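Local structure of protease Do-like 1, chloroplastic (Arabidopsis thaliana, 3QO6) at residues D284-V289 against S298-I303. The protein is a serine protease of the chloroplast, needed at high temperature, that can degrade beta-casein and may help to remove damaged proteins. Sequence-based numbering, arbitrary orientation.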
loop_
_atom_site.group_PDB
_atom_site.type_symbol
_atom_site.label_atom_id
_atom_site.label_comp_id
_atom_site.label_asym_id
_atom_site.label_seq_id
_atom_site.Cartn_x
_atom_site.Cartn_y
_atom_site.Cartn_z
ATOM N N ASP B 284 20.789 33.035 -20.204
ATOM C CA ASP B 284 21.256 32.535 -21.489
ATOM C C ASP B 284 20.844 31.081 -21.727
ATOM O O ASP B 284 20.566 30.340 -20.795
ATOM C CB ASP B 284 22.785 32.663 -21.592
ATOM C CG ASP B 284 23.257 34.097 -21.474
ATOM O OD1 ASP B 284 22.448 35.007 -21.745
ATOM O OD2 ASP B 284 24.434 34.313 -21.116
ATOM N N ILE B 285 20.797 30.686 -22.989
ATOM C CA ILE B 285 20.458 29.322 -23.329
ATOM C C ILE B 285 21.612 28.769 -24.147
ATOM O O ILE B 285 21.929 29.296 -25.203
ATOM C CB ILE B 285 19.181 29.239 -24.157
ATOM C CG1 ILE B 285 18.019 29.814 -23.375
ATOM C CG2 ILE B 285 18.886 27.807 -24.486
ATOM C CD1 ILE B 285 16.798 29.964 -24.206
ATOM N N ILE B 286 22.242 27.714 -23.648
ATOM C CA ILE B 286 23.369 27.128 -24.337
ATOM C C ILE B 286 22.831 26.221 -25.419
ATOM O O ILE B 286 22.081 25.286 -25.138
ATOM C CB ILE B 286 24.248 26.338 -23.356
ATOM C CG1 ILE B 286 24.630 27.247 -22.190
ATOM C CG2 ILE B 286 25.495 25.815 -24.061
ATOM C CD1 ILE B 286 25.307 26.530 -21.062
ATOM N N THR B 287 23.219 26.516 -26.657
ATOM C CA THR B 287 22.775 25.768 -27.822
ATOM C C THR B 287 23.935 24.980 -28.421
ATOM O O THR B 287 23.744 24.030 -29.185
ATOM C CB THR B 287 22.179 26.734 -28.881
ATOM O OG1 THR B 287 23.198 27.625 -29.363
ATOM C CG2 THR B 287 21.053 27.573 -28.252
ATOM N N SER B 288 25.146 25.381 -28.058
ATOM C CA SER B 288 26.336 24.708 -28.542
ATOM C C SER B 288 27.529 25.082 -27.675
ATOM O O SER B 288 27.565 26.148 -27.050
ATOM C CB SER B 288 26.632 25.099 -29.991
ATOM O OG SER B 288 27.409 26.287 -30.054
ATOM N N VAL B 289 28.499 24.178 -27.633
ATOM C CA VAL B 289 29.719 24.382 -26.874
ATOM C C VAL B 289 30.799 23.986 -27.876
ATOM O O VAL B 289 30.757 22.887 -28.438
ATOM C CB VAL B 289 29.748 23.484 -25.632
ATOM C CG1 VAL B 289 29.831 22.033 -26.044
ATOM C CG2 VAL B 289 30.899 23.862 -24.757
ATOM N N SER B 298 22.218 16.038 -20.966
ATOM C CA SER B 298 23.139 14.984 -21.393
ATOM C C SER B 298 24.181 15.471 -22.391
ATOM O O SER B 298 25.356 15.132 -22.288
ATOM C CB SER B 298 22.365 13.815 -22.015
ATOM O OG SER B 298 23.211 13.016 -22.840
ATOM N N ASP B 299 23.739 16.251 -23.369
ATOM C CA ASP B 299 24.644 16.761 -24.383
ATOM C C ASP B 299 25.732 17.625 -23.773
ATOM O O ASP B 299 26.908 17.478 -24.112
ATOM C CB ASP B 299 23.876 17.560 -25.446
ATOM C CG ASP B 299 23.031 16.668 -26.362
ATOM O OD1 ASP B 299 23.428 15.498 -26.608
ATOM O OD2 ASP B 299 21.979 17.152 -26.853
ATOM N N LEU B 300 25.341 18.518 -22.865
ATOM C CA LEU B 300 26.299 19.403 -22.218
ATOM C C LEU B 300 27.283 18.558 -21.425
ATOM O O LEU B 300 28.489 18.606 -21.651
ATOM C CB LEU B 300 25.576 20.379 -21.292
ATOM C CG LEU B 300 26.421 21.502 -20.683
ATOM C CD1 LEU B 300 27.006 22.375 -21.808
ATOM C CD2 LEU B 300 25.553 22.339 -19.713
ATOM N N TYR B 301 26.749 17.763 -20.508
ATOM C CA TYR B 301 27.558 16.894 -19.676
ATOM C C TYR B 301 28.554 16.131 -20.487
ATOM O O TYR B 301 29.750 16.190 -20.234
ATOM C CB TYR B 301 26.683 15.887 -18.954
ATOM C CG TYR B 301 26.156 16.399 -17.653
ATOM C CD1 TYR B 301 24.785 16.352 -17.373
ATOM C CD2 TYR B 301 27.017 16.946 -16.703
ATOM C CE1 TYR B 301 24.285 16.837 -16.181
ATOM C CE2 TYR B 301 26.527 17.438 -15.512
ATOM C CZ TYR B 301 25.157 17.378 -15.253
ATOM O OH TYR B 301 24.654 17.853 -14.063
ATOM N N ARG B 302 28.029 15.402 -21.458
ATOM C CA ARG B 302 28.824 14.565 -22.327
ATOM C C ARG B 302 29.970 15.350 -22.940
ATOM O O ARG B 302 31.119 14.904 -22.916
ATOM C CB ARG B 302 27.924 13.981 -23.420
ATOM C CG ARG B 302 28.566 12.922 -24.298
ATOM C CD ARG B 302 27.612 12.515 -25.424
ATOM N NE ARG B 302 26.976 13.676 -26.055
ATOM C CZ ARG B 302 27.622 14.707 -26.614
ATOM N NH1 ARG B 302 28.954 14.753 -26.646
ATOM N NH2 ARG B 302 26.931 15.717 -27.135
ATOM N N ILE B 303 29.665 16.531 -23.462
ATOM C CA ILE B 303 30.682 17.336 -24.100
ATOM C C ILE B 303 31.764 17.837 -23.138
ATOM O O ILE B 303 32.941 17.777 -23.467
ATOM C CB ILE B 303 30.037 18.502 -24.853
ATOM C CG1 ILE B 303 30.935 18.928 -26.000
ATOM C CG2 ILE B 303 29.829 19.659 -23.928
ATOM C CD1 ILE B 303 31.376 17.772 -26.881
#
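Two pairs of aliphatic side chains join strand 285-289 to helix 297-304: I286 meets L300, and V289 meets I303. The first pair touches lightly, by methyl groups alone, I286 CG2 lying 4.4 Å from L300 CD1. L300 reaches the strand because its CG stands anti to the backbone N (chi1 -172°), which carries the two terminal methyls out from the helix. In the second pair the two aliphatic side chains face each other; as modelled, the CG1 methyl of V289 sits against the CG1 and CG2 branches of I303, closer than carbons can sit, so the rotamers and the spacing are doubtful. No hydrogen bond crosses between the segments.

This is a helix laid against the sheet of the PDZ domain. I286 and V289 both face the helix although three residues apart, because T287 and S288 together sit opposite E316 of the neighbouring strand 312-318 in a classic beta bulge. V289 also packs on V313 and V315 of that strand, and I286 on I237. The helix also touches the bound peptide: L300 packs on a modified side chain of it, and the Y301 hydroxyl hydrogen-bonds to its backbone.

Within the helix, R302 NH2 makes a long salt bridge, 3.5 Å, to D299 OD1, which lies at the guanidinium edge and in its plane, while D299 O lies above one face, displaced toward its rim. The other carboxylate oxygen, OD2, accepts a hydrogen bond from S295 N, just ahead of the helix, and S298 OG is hydrogen-bonded to E155 OE1. Backbone bonds R302 N to S298 O (2.8 Å) and I303 N to D299 O (3.0 Å) continue the turn.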